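Local coordinates for SusD-like carbohydrate binding protein BF1063 (Bacteroides fragilis NCTC 9343, PDB 3I4G) that probably binds carbohydrate at the bacterial outer membrane, as a member of the SusD family of glycan-capturing lipoproteins, at residues 462-467 with 503-508; 57-62 with 75-80; 453-458 with 511-516; 62-67 with 498-503. All coordinates share one frame; numbering follows the deposited sequence.

How the interactions relate
Interactions 2, 3 and 4 are buried, whereas interaction 1 lies partly at the surface, where His-465 and Asn-507 stack at its outer side. Interactions 1 and 3 use consecutive helices, 464-467 and 454-461, and successive parts of the loop after strand 497-502. Interaction 4 joins early chain to late chain; Arg-503, which it shares with interaction 1, also reaches interaction 2, since its NH2 bonds to His-58 O as well as Ala-63 O. Chemistry follows place: a methyl-on-ring contact and an amide-imidazole stack in interaction 1, one hydroxyl-to-carbonyl bond in interaction 2, an indole-to-phenol bond in interaction 3, and a methyl-on-ring contact beside a guanidinium bridged to a carbonyl by water in interaction 4.

Interaction 1: residues 462-467 with 503-508; sequences GIAHEV and RAFRNP. With EDO (1,2-ethanediol), chain E.
Phe-505 and Asn-507, two residues apart on an extended loop, both meet the start of helix 464-467, and they do so without a hydrogen bond between the segments. The apolar part belongs to Phe-505. One face of its ring lies against the first turn of the helix: the methyl CB of Ala-464 sits over that face in a CH-pi contact, 4.1 Å from the ring centroid and 28° off the ring normal. Nearer the ring's root, Phe-505 CD1 comes within 3.4 Å of His-465 CA, so the same face also rests on the backbone of His-465. Having CG anti to its backbone N (chi1 -179°) sends the ring inward to this place, and Tyr-511 meets it edge-to-face.

The second kind of contact is a stack of flat polar groups. The amide of Asn-507 lies over the imidazole of His-465, the planes 22° apart, with ND2 above the centre of the ring and 3.5 Å from His-465 CD2. CG of Glu-466 approaches the other face of the imidazole near its rim. ND1 and the hydroxyl of Tyr-511 are hydrogen-bonded, which fixes the ring's rotation while the amide covers one face.

Ile-463 O, just before the helix, receives both Glu-466 N and Val-467 N. At the far end sits ethanediol, probably from the crystallisation liquor; its O1 hydroxyl donates to Val-467 O at 2.7 Å. The Schellman motif at Gly-462 ends helix 454-461 and lets the chain enter the short helix 464-467, against which loop 503-508 packs within the SusD family region.

Interaction 2: residues 57-62 with 75-80; sequences EHLSDN and KISSGN
Ser-77 reaches across to the backbone of Leu-59, its hydroxyl OG donating to Leu-59 O at 2.7 Å. The C=O...donor angle is 116° and the donor stands 18° from the carbonyl plane, so the bond comes in from beside the carbonyl rather than end-on. Placing OG between its own backbone N and carbonyl carbon (chi1 64°) turns the hydroxyl to this acceptor, and it leaves OG 3.5 Å from Leu-59 CB as well. Alongside, the apolar branches meet: Leu-59 CD1 lies 4.0 Å from Ile-76 CG2, while its other methyl, CD2, faces Ile-76 CB. One bond and one aliphatic touch thus hold the end of helix 72-78 against the 3-10 turn at residues 57-59.

The loop beyond that turn is shaped by an ST turn, in which Ser-60 OG accepts from Asn-62 N at 3.1 Å. The same hydroxyl donates back to Glu-57 O, a carbonyl that also receives Ser-60 N, so two bonds converge there. Asn-62 ND2 then reaches Glu-57 OE2 at 2.8 Å, in the plane of its own amide but above the plane of the carboxylate. These bonds tie both ends of the 57-62 loop together and probably help hold the turn that carries Leu-59.

Farther out, Asp-61 forms a salt bridge with Arg-454 of helix 454-461, and His-58 O accepts from Arg-503. Ile-76 continues the apolar layer onto Tyr-455, Trp-513 and Phe-87, and Gly-79, with positive phi, turns the chain away after helix 72-78.

Interaction 3: residues 453-458 with 511-516; sequences IRYWDI and YTWPIP
Tyr-455 and Trp-513 reach each other through their first torsions. Tyr-455 CG stands anti to the backbone N (chi1 180°), extending the phenol from helix 454-461, and Trp-513 CG stands anti to its carbonyl carbon (chi1 -60°), bringing the five-membered end of the indole round to meet it. The two side chains join this helix to the irregular segment 511-516 that leads into helix 517-522, inside the SusD family region, with Pro-516 at the N-cap of that last helix.

A single hydrogen bond carries the contact. Trp-513 NE1 donates to Tyr-455 OH at 2.9 Å, nearly straight at 177°. The hydroxyl lies in the indole plane, and NE1 in turn lies at the edge of the phenol ring near its plane, so edge meets edge and neither ring covers the other. Beside the bond, the rings touch where Tyr-455 CE2 comes within 4.0 Å of Trp-513 CZ2. The bond satisfies the indole N-H in a buried setting and fixes the direction in which it points.

Apolar neighbours and further rings hold the indole on other sides: Tyr-139 stacks with it, Phe-140 meets it edge-to-face, and Ile-76 of helix 72-78 touches both it and Tyr-455. Next to this pair, Tyr-511 turns back toward the helix although its CB points away from it. The hydroxyl of Tyr-511 bonds to His-465 ND1, beyond the end of helix 454-461. On the way there the edge of its ring passes the last helical carbonyl of the segment, with CE1 4.1 Å from Ile-458 O.

Interaction 4: residues 62-67 with 498-503; sequences NAFDRR and WYVGKR
Strands 63-65 and 498-502 approach through their side chains, with Phe-64 and Val-500 nearest at 8.2 Å between CA atoms and with no backbone bond between them; Val-500 and Gly-501 form a classic beta bulge facing Ile-472. Phe-64 and Val-500 come from opposite directions. A single methyl, Val-500 CG1, sits over the centre of the Phe-64 ring, 3.5 Å from the centroid and 14° off its normal, a close CH-pi contact. Phe-64 CG (chi1 -179°) and Val-500 CG1 (chi1 -180°) both stand anti to their own backbone N, and this aims ring and methyl at each other.

Arg-503 supplies the polar half. Its chain runs extended from CG to NE and brings NH2 to Ala-63 O at 3.2 Å, the acceptor lying in the guanidinium plane. A water bridges the same pair, donating to Ala-63 O and accepting from Arg-503 NH1, each at 2.9 Å. NH2 also bonds to His-58 O.

Within 62-67, Asp-65 closes an Asx turn through OD1 and Arg-67 N. Arg-67 also grips this carboxylate side-on, NE to OD1 and NH2 to OD2, in a salt bridge. The buried guanidinium at Arg-503 is instead met by backbone carbonyls and water, whose dipoles probably stabilise its positive charge, while the ring-and-methyl contact beside it remains wholly apolar.

Interaction 1: residues 462-467 with 503-508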
# COMPACT_ATOMS: atom_id res chain seq x y z
N GLY A 462 16.20 2.92 -2.64
CA GLY A 462 17.20 3.90 -2.25
C GLY A 462 17.05 5.24 -2.97
O GLY A 462 18.02 5.97 -3.19
N ILE A 463 15.81 5.56 -3.34
CA ILE A 463 15.51 6.87 -3.95
C ILE A 463 14.63 7.75 -3.07
O ILE A 463 14.32 8.88 -3.43
CB ILE A 463 14.90 6.75 -5.37
CG1 ILE A 463 13.47 6.25 -5.34
CG2 ILE A 463 15.80 5.86 -6.28
CD1 ILE A 463 12.79 6.30 -6.74
N ALA A 464 14.21 7.25 -1.90
CA ALA A 464 13.42 8.06 -0.99
C ALA A 464 14.09 9.35 -0.64
O ALA A 464 13.42 10.38 -0.54
CB ALA A 464 13.12 7.26 0.30
N HIS A 465 15.40 9.34 -0.43
CA HIS A 465 16.09 10.58 -0.06
C HIS A 465 16.14 11.59 -1.21
O HIS A 465 16.42 12.77 -0.96
CB HIS A 465 17.50 10.30 0.46
CG HIS A 465 18.48 9.93 -0.60
ND1 HIS A 465 18.58 8.65 -1.11
CD2 HIS A 465 19.37 10.69 -1.29
CE1 HIS A 465 19.51 8.64 -2.05
NE2 HIS A 465 20.03 9.85 -2.16
N GLU A 466 15.90 11.15 -2.43
CA GLU A 466 15.78 12.06 -3.56
C GLU A 466 14.37 12.60 -3.64
O GLU A 466 14.15 13.84 -3.63
CB GLU A 466 16.08 11.34 -4.87
CG GLU A 466 17.48 10.82 -5.03
CD GLU A 466 17.66 10.08 -6.34
OE1 GLU A 466 17.78 10.76 -7.40
OE2 GLU A 466 17.73 8.83 -6.33
N VAL A 467 13.38 11.73 -3.67
CA VAL A 467 12.01 12.19 -3.92
C VAL A 467 11.37 12.83 -2.69
O VAL A 467 10.42 13.62 -2.84
CB VAL A 467 11.11 11.09 -4.51
CG1 VAL A 467 11.76 10.51 -5.80
CG2 VAL A 467 10.79 10.00 -3.50
N ARG A 503 9.42 18.30 2.75
CA ARG A 503 10.16 17.25 3.47
C ARG A 503 11.66 17.48 3.32
O ARG A 503 12.12 18.12 2.36
CB ARG A 503 9.83 15.86 2.96
CG ARG A 503 8.40 15.41 3.09
CD ARG A 503 8.26 13.96 2.63
NE ARG A 503 6.89 13.50 2.66
CZ ARG A 503 6.03 13.57 1.66
NH1 ARG A 503 6.38 14.07 0.47
NH2 ARG A 503 4.81 13.10 1.85
N ALA A 504 12.40 16.93 4.27
CA ALA A 504 13.87 16.93 4.23
C ALA A 504 14.35 15.58 4.79
O ALA A 504 15.10 15.49 5.78
CB ALA A 504 14.45 18.09 4.98
N PHE A 505 13.93 14.50 4.13
CA PHE A 505 14.34 13.14 4.47
C PHE A 505 15.85 13.05 4.61
O PHE A 505 16.59 13.56 3.75
CB PHE A 505 13.85 12.21 3.36
CG PHE A 505 14.13 10.74 3.52
CD1 PHE A 505 15.39 10.21 3.29
CD2 PHE A 505 13.09 9.84 3.76
CE1 PHE A 505 15.60 8.86 3.36
CE2 PHE A 505 13.32 8.48 3.83
CZ PHE A 505 14.56 8.00 3.62
N ARG A 506 16.33 12.41 5.66
CA ARG A 506 17.75 12.35 5.92
C ARG A 506 18.41 11.09 5.38
O ARG A 506 17.96 9.97 5.69
CB ARG A 506 17.98 12.38 7.44
CG ARG A 506 17.49 13.61 8.15
CD ARG A 506 17.39 13.45 9.65
NE ARG A 506 16.34 12.52 10.01
CZ ARG A 506 15.97 12.24 11.24
NH1 ARG A 506 16.56 12.83 12.29
NH2 ARG A 506 14.98 11.41 11.44
N ASN A 507 19.46 11.25 4.58
CA ASN A 507 20.21 10.13 4.05
C ASN A 507 21.46 9.94 4.91
O ASN A 507 22.31 10.82 4.93
CB ASN A 507 20.57 10.39 2.60
CG ASN A 507 21.15 9.16 1.93
OD1 ASN A 507 20.97 8.03 2.39
ND2 ASN A 507 21.84 9.37 0.78
N PRO A 508 21.65 8.80 5.57
CA PRO A 508 20.89 7.55 5.54
C PRO A 508 19.84 7.32 6.62
O PRO A 508 19.12 6.34 6.53
CB PRO A 508 21.99 6.51 5.79
CG PRO A 508 22.88 7.20 6.78
CD PRO A 508 22.90 8.64 6.36
C1 EDO E . 8.94 15.08 -6.04
O1 EDO E . 9.39 15.27 -4.69
C2 EDO E . 10.13 15.00 -7.00
O2 EDO E . 10.85 13.81 -6.73

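Interaction 2: residues 57-62 with 75-80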
# COMPACT_ATOMS: atom_id res chain seq x y z
N GLU A 57 0.79 6.06 1.80
CA GLU A 57 1.08 6.90 0.65
C GLU A 57 1.38 8.33 1.09
O GLU A 57 2.07 9.06 0.38
CB GLU A 57 -0.09 6.88 -0.36
CG GLU A 57 0.35 6.87 -1.78
CD GLU A 57 0.77 5.52 -2.29
OE1 GLU A 57 1.06 4.59 -1.53
OE2 GLU A 57 0.87 5.39 -3.50
N HIS A 58 0.88 8.73 2.25
CA HIS A 58 1.19 10.05 2.81
C HIS A 58 2.65 10.26 3.15
O HIS A 58 3.08 11.41 3.36
CB HIS A 58 0.39 10.32 4.11
CG HIS A 58 -1.08 10.23 3.94
ND1 HIS A 58 -1.95 10.32 5.00
CD2 HIS A 58 -1.84 9.95 2.85
CE1 HIS A 58 -3.19 10.18 4.55
NE2 HIS A 58 -3.15 9.93 3.26
N LEU A 59 3.41 9.17 3.23
CA LEU A 59 4.83 9.22 3.53
C LEU A 59 5.66 9.27 2.27
O LEU A 59 6.89 9.29 2.35
CB LEU A 59 5.20 7.94 4.30
CG LEU A 59 4.37 7.65 5.54
CD1 LEU A 59 4.92 6.38 6.26
CD2 LEU A 59 4.28 8.84 6.51
N SER A 60 5.02 9.23 1.11
CA SER A 60 5.68 9.14 -0.17
C SER A 60 5.49 10.42 -0.99
O SER A 60 4.77 11.32 -0.59
CB SER A 60 5.11 7.97 -0.99
OG SER A 60 3.86 8.25 -1.55
N ASP A 61 6.15 10.43 -2.13
CA ASP A 61 6.03 11.49 -3.12
C ASP A 61 4.65 11.55 -3.81
O ASP A 61 4.40 12.50 -4.54
CB ASP A 61 7.19 11.44 -4.15
CG ASP A 61 7.39 10.09 -4.80
OD1 ASP A 61 6.90 9.05 -4.27
OD2 ASP A 61 8.10 10.03 -5.82
N ASN A 62 3.79 10.58 -3.56
CA ASN A 62 2.47 10.54 -4.16
C ASN A 62 1.40 11.33 -3.43
O ASN A 62 0.38 11.66 -4.05
CB ASN A 62 1.95 9.09 -4.25
CG ASN A 62 2.57 8.27 -5.36
OD1 ASN A 62 3.27 8.79 -6.22
ND2 ASN A 62 2.25 6.98 -5.37
N LYS A 75 5.77 12.77 9.93
CA LYS A 75 7.15 12.90 10.35
C LYS A 75 7.97 11.62 10.14
O LYS A 75 9.19 11.70 10.17
CB LYS A 75 7.25 13.34 11.80
CG LYS A 75 6.80 14.75 12.02
CD LYS A 75 7.06 15.13 13.48
CE LYS A 75 6.58 16.51 13.80
NZ LYS A 75 6.95 16.92 15.20
N ILE A 76 7.35 10.47 9.93
CA ILE A 76 8.09 9.24 9.70
C ILE A 76 9.09 9.41 8.58
O ILE A 76 10.22 8.90 8.68
CB ILE A 76 7.13 8.07 9.40
CG1 ILE A 76 6.44 7.68 10.72
CG2 ILE A 76 7.90 6.89 8.82
CD1 ILE A 76 5.32 6.69 10.56
N SER A 77 8.72 10.10 7.49
CA SER A 77 9.64 10.26 6.36
C SER A 77 9.94 11.70 5.98
O SER A 77 10.50 11.94 4.90
CB SER A 77 9.10 9.51 5.14
OG SER A 77 7.89 10.07 4.73
N SER A 78 9.66 12.67 6.84
CA SER A 78 9.95 14.07 6.50
C SER A 78 11.28 14.60 7.02
O SER A 78 11.62 15.75 6.73
CB SER A 78 8.85 14.96 7.04
OG SER A 78 8.93 15.02 8.47
N GLY A 79 12.00 13.79 7.78
CA GLY A 79 13.25 14.21 8.40
C GLY A 79 13.13 14.46 9.89
O GLY A 79 14.09 14.84 10.53
N ASN A 80 11.94 14.23 10.46
CA ASN A 80 11.64 14.54 11.85
C ASN A 80 11.26 13.33 12.67
O ASN A 80 10.68 13.49 13.77
CB ASN A 80 10.54 15.60 11.89
CG ASN A 80 11.06 16.99 11.51
OD1 ASN A 80 12.16 17.37 11.88
ND2 ASN A 80 10.24 17.76 10.82

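Interaction 3: residues 453-458 with 511-516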
# COMPACT_ATOMS: atom_id res chain seq x y z
N ILE A 453 2.01 1.16 -1.40
CA ILE A 453 3.22 0.45 -1.78
C ILE A 453 4.35 1.41 -2.15
O ILE A 453 5.53 1.03 -2.17
CB ILE A 453 2.89 -0.55 -2.92
CG1 ILE A 453 1.81 -1.51 -2.46
CG2 ILE A 453 4.14 -1.32 -3.36
CD1 ILE A 453 1.20 -2.32 -3.59
N ARG A 454 4.02 2.66 -2.45
CA ARG A 454 5.03 3.60 -2.95
C ARG A 454 6.16 3.84 -1.96
O ARG A 454 7.32 3.88 -2.36
CB ARG A 454 4.38 4.93 -3.30
CG ARG A 454 5.35 5.96 -3.93
CD ARG A 454 5.94 5.55 -5.24
NE ARG A 454 6.79 6.64 -5.75
CZ ARG A 454 7.59 6.53 -6.77
NH1 ARG A 454 7.70 5.39 -7.42
NH2 ARG A 454 8.30 7.57 -7.16
N TYR A 455 5.83 4.03 -0.69
CA TYR A 455 6.86 4.24 0.31
C TYR A 455 7.76 3.02 0.38
O TYR A 455 9.02 3.17 0.38
CB TYR A 455 6.22 4.57 1.65
CG TYR A 455 7.17 4.80 2.80
CD1 TYR A 455 8.02 5.89 2.84
CD2 TYR A 455 7.20 3.93 3.85
CE1 TYR A 455 8.88 6.07 3.90
CE2 TYR A 455 8.02 4.11 4.92
CZ TYR A 455 8.86 5.20 4.96
OH TYR A 455 9.69 5.39 6.04
N TRP A 456 7.19 1.82 0.44
CA TRP A 456 8.00 0.61 0.46
C TRP A 456 8.95 0.60 -0.74
O TRP A 456 10.12 0.25 -0.63
CB TRP A 456 7.06 -0.60 0.47
CG TRP A 456 7.77 -1.88 0.65
CD1 TRP A 456 8.27 -2.36 1.83
CD2 TRP A 456 8.09 -2.85 -0.36
NE1 TRP A 456 8.92 -3.56 1.61
CE2 TRP A 456 8.83 -3.89 0.27
CE3 TRP A 456 7.82 -2.94 -1.73
CZ2 TRP A 456 9.30 -5.00 -0.43
CZ3 TRP A 456 8.28 -4.06 -2.40
CH2 TRP A 456 9.01 -5.07 -1.75
N ASP A 457 8.46 0.97 -1.92
CA ASP A 457 9.31 0.97 -3.11
C ASP A 457 10.43 2.01 -3.06
O ASP A 457 11.59 1.69 -3.34
CB ASP A 457 8.48 1.24 -4.36
CG ASP A 457 7.62 0.07 -4.81
OD1 ASP A 457 7.90 -1.10 -4.47
OD2 ASP A 457 6.68 0.36 -5.60
N ILE A 458 10.12 3.26 -2.72
CA ILE A 458 11.15 4.29 -2.75
C ILE A 458 12.21 4.03 -1.65
O ILE A 458 13.39 4.33 -1.84
CB ILE A 458 10.61 5.72 -2.71
CG1 ILE A 458 9.85 5.98 -1.41
CG2 ILE A 458 9.71 5.97 -3.92
CD1 ILE A 458 9.27 7.44 -1.32
N TYR A 511 16.15 5.96 6.11
CA TYR A 511 15.93 4.63 5.56
C TYR A 511 15.65 3.57 6.63
O TYR A 511 15.25 2.46 6.29
CB TYR A 511 17.13 4.19 4.67
CG TYR A 511 17.10 4.88 3.33
CD1 TYR A 511 16.15 4.54 2.40
CD2 TYR A 511 18.03 5.82 2.98
CE1 TYR A 511 16.11 5.14 1.17
CE2 TYR A 511 18.00 6.46 1.73
CZ TYR A 511 17.03 6.08 0.85
OH TYR A 511 16.92 6.70 -0.39
N THR A 512 15.87 3.90 7.91
CA THR A 512 15.62 2.94 8.98
C THR A 512 14.82 3.63 10.08
O THR A 512 15.19 4.74 10.54
CB THR A 512 16.93 2.43 9.57
OG1 THR A 512 17.76 1.87 8.55
CG2 THR A 512 16.66 1.32 10.59
N TRP A 513 13.73 3.02 10.53
CA TRP A 513 12.98 3.55 11.66
C TRP A 513 13.71 3.10 12.93
O TRP A 513 14.14 1.96 13.00
CB TRP A 513 11.56 3.00 11.71
CG TRP A 513 10.68 3.28 10.54
CD1 TRP A 513 10.91 4.08 9.46
CD2 TRP A 513 9.34 2.82 10.41
NE1 TRP A 513 9.81 4.08 8.62
CE2 TRP A 513 8.82 3.32 9.19
CE3 TRP A 513 8.52 2.02 11.21
CZ2 TRP A 513 7.54 3.02 8.77
CZ3 TRP A 513 7.29 1.70 10.78
CH2 TRP A 513 6.79 2.21 9.58
N PRO A 514 13.82 3.99 13.95
CA PRO A 514 14.42 3.58 15.22
C PRO A 514 13.52 2.61 15.98
O PRO A 514 12.30 2.60 15.80
CB PRO A 514 14.54 4.89 15.98
CG PRO A 514 13.38 5.69 15.46
CD PRO A 514 13.29 5.35 13.98
N ILE A 515 14.12 1.79 16.84
CA ILE A 515 13.36 0.97 17.72
C ILE A 515 12.54 1.90 18.63
O ILE A 515 13.07 2.88 19.12
CB ILE A 515 14.31 0.13 18.60
CG1 ILE A 515 15.21 -0.82 17.80
CG2 ILE A 515 13.50 -0.70 19.63
CD1 ILE A 515 14.47 -1.85 16.99
N PRO A 516 11.25 1.59 18.85
CA PRO A 516 10.48 2.49 19.69
C PRO A 516 11.12 2.71 21.07
O PRO A 516 11.65 1.77 21.67
CB PRO A 516 9.13 1.78 19.81
CG PRO A 516 9.03 0.96 18.55
CD PRO A 516 10.42 0.52 18.30

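Interaction 4: residues 62-67 with 498-503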
# COMPACT_ATOMS: atom_id res chain seq x y z
N ASN A 62 3.79 10.58 -3.56
CA ASN A 62 2.47 10.54 -4.16
C ASN A 62 1.40 11.33 -3.43
O ASN A 62 0.38 11.66 -4.05
CB ASN A 62 1.95 9.09 -4.25
CG ASN A 62 2.57 8.27 -5.36
OD1 ASN A 62 3.27 8.79 -6.22
ND2 ASN A 62 2.25 6.98 -5.37
N ALA A 63 1.58 11.63 -2.14
CA ALA A 63 0.45 12.15 -1.38
C ALA A 63 0.92 12.87 -0.13
O ALA A 63 2.11 12.94 0.15
CB ALA A 63 -0.52 11.01 -1.04
N PHE A 64 -0.05 13.40 0.58
CA PHE A 64 0.17 14.23 1.77
C PHE A 64 -0.93 13.92 2.77
O PHE A 64 -2.04 13.56 2.41
CB PHE A 64 0.13 15.68 1.35
CG PHE A 64 0.37 16.69 2.46
CD1 PHE A 64 1.65 16.87 2.95
CD2 PHE A 64 -0.62 17.53 2.91
CE1 PHE A 64 1.93 17.82 3.95
CE2 PHE A 64 -0.36 18.48 3.88
CZ PHE A 64 0.92 18.63 4.41
N ASP A 65 -0.59 14.07 4.04
CA ASP A 65 -1.54 13.86 5.13
C ASP A 65 -2.20 15.19 5.47
O ASP A 65 -1.50 16.15 5.76
CB ASP A 65 -0.78 13.32 6.35
CG ASP A 65 -1.68 12.74 7.37
OD1 ASP A 65 -2.36 13.50 8.05
OD2 ASP A 65 -1.75 11.51 7.53
N ARG A 66 -3.53 15.25 5.44
CA ARG A 66 -4.24 16.52 5.73
C ARG A 66 -3.84 17.06 7.09
O ARG A 66 -3.97 18.25 7.31
CB ARG A 66 -5.75 16.33 5.69
CG ARG A 66 -6.58 17.62 5.56
CD ARG A 66 -7.94 17.56 6.27
NE ARG A 66 -7.71 17.49 7.70
CZ ARG A 66 -7.96 16.48 8.49
NH1 ARG A 66 -8.70 15.44 8.10
NH2 ARG A 66 -7.55 16.56 9.75
N ARG A 67 -3.47 16.20 8.04
CA ARG A 67 -3.09 16.67 9.39
C ARG A 67 -1.82 17.52 9.34
O ARG A 67 -1.54 18.25 10.30
CB ARG A 67 -2.96 15.52 10.38
CG ARG A 67 -4.29 14.81 10.58
CD ARG A 67 -4.24 13.50 11.30
NE ARG A 67 -3.49 12.52 10.52
CZ ARG A 67 -3.39 11.24 10.81
NH1 ARG A 67 -3.93 10.74 11.91
NH2 ARG A 67 -2.71 10.45 10.00
N TRP A 498 -0.65 24.81 -6.00
CA TRP A 498 -0.78 25.21 -4.61
C TRP A 498 0.43 24.72 -3.78
O TRP A 498 0.81 23.57 -3.90
CB TRP A 498 -2.09 24.66 -4.02
CG TRP A 498 -2.39 25.11 -2.66
CD1 TRP A 498 -2.32 24.39 -1.50
CD2 TRP A 498 -2.81 26.43 -2.28
NE1 TRP A 498 -2.68 25.17 -0.44
CE2 TRP A 498 -2.98 26.43 -0.88
CE3 TRP A 498 -3.05 27.61 -2.98
CZ2 TRP A 498 -3.43 27.56 -0.18
CZ3 TRP A 498 -3.46 28.73 -2.28
CH2 TRP A 498 -3.66 28.69 -0.90
N TYR A 499 0.99 25.58 -2.91
CA TYR A 499 2.07 25.14 -2.03
C TYR A 499 1.45 24.32 -0.88
O TYR A 499 0.61 24.83 -0.13
CB TYR A 499 2.86 26.31 -1.44
CG TYR A 499 3.93 25.79 -0.49
CD1 TYR A 499 5.16 25.33 -0.99
CD2 TYR A 499 3.70 25.69 0.88
CE1 TYR A 499 6.11 24.82 -0.15
CE2 TYR A 499 4.67 25.17 1.73
CZ TYR A 499 5.86 24.75 1.20
OH TYR A 499 6.85 24.24 2.03
N VAL A 500 1.90 23.08 -0.74
CA VAL A 500 1.37 22.20 0.28
C VAL A 500 2.27 22.10 1.52
O VAL A 500 1.79 22.26 2.64
CB VAL A 500 1.13 20.80 -0.30
CG1 VAL A 500 0.58 19.85 0.73
CG2 VAL A 500 0.11 20.91 -1.43
N GLY A 501 3.55 21.82 1.32
CA GLY A 501 4.45 21.63 2.45
C GLY A 501 5.78 21.15 1.93
O GLY A 501 6.10 21.32 0.75
N LYS A 502 6.60 20.58 2.82
CA LYS A 502 7.93 20.12 2.41
C LYS A 502 8.40 18.96 3.28
O LYS A 502 7.91 18.70 4.37
CB LYS A 502 8.93 21.29 2.45
CG LYS A 502 9.23 21.82 3.84
CD LYS A 502 10.31 22.91 3.81
N ARG A 503 9.42 18.30 2.75
CA ARG A 503 10.16 17.25 3.47
C ARG A 503 11.66 17.48 3.32
O ARG A 503 12.12 18.12 2.36
CB ARG A 503 9.83 15.86 2.96
CG ARG A 503 8.40 15.41 3.09
CD ARG A 503 8.26 13.96 2.63
NE ARG A 503 6.89 13.50 2.66
CZ ARG A 503 6.03 13.57 1.66
NH1 ARG A 503 6.38 14.07 0.47
NH2 ARG A 503 4.81 13.10 1.85
O HOH W 1 4.11 14.45 -1.24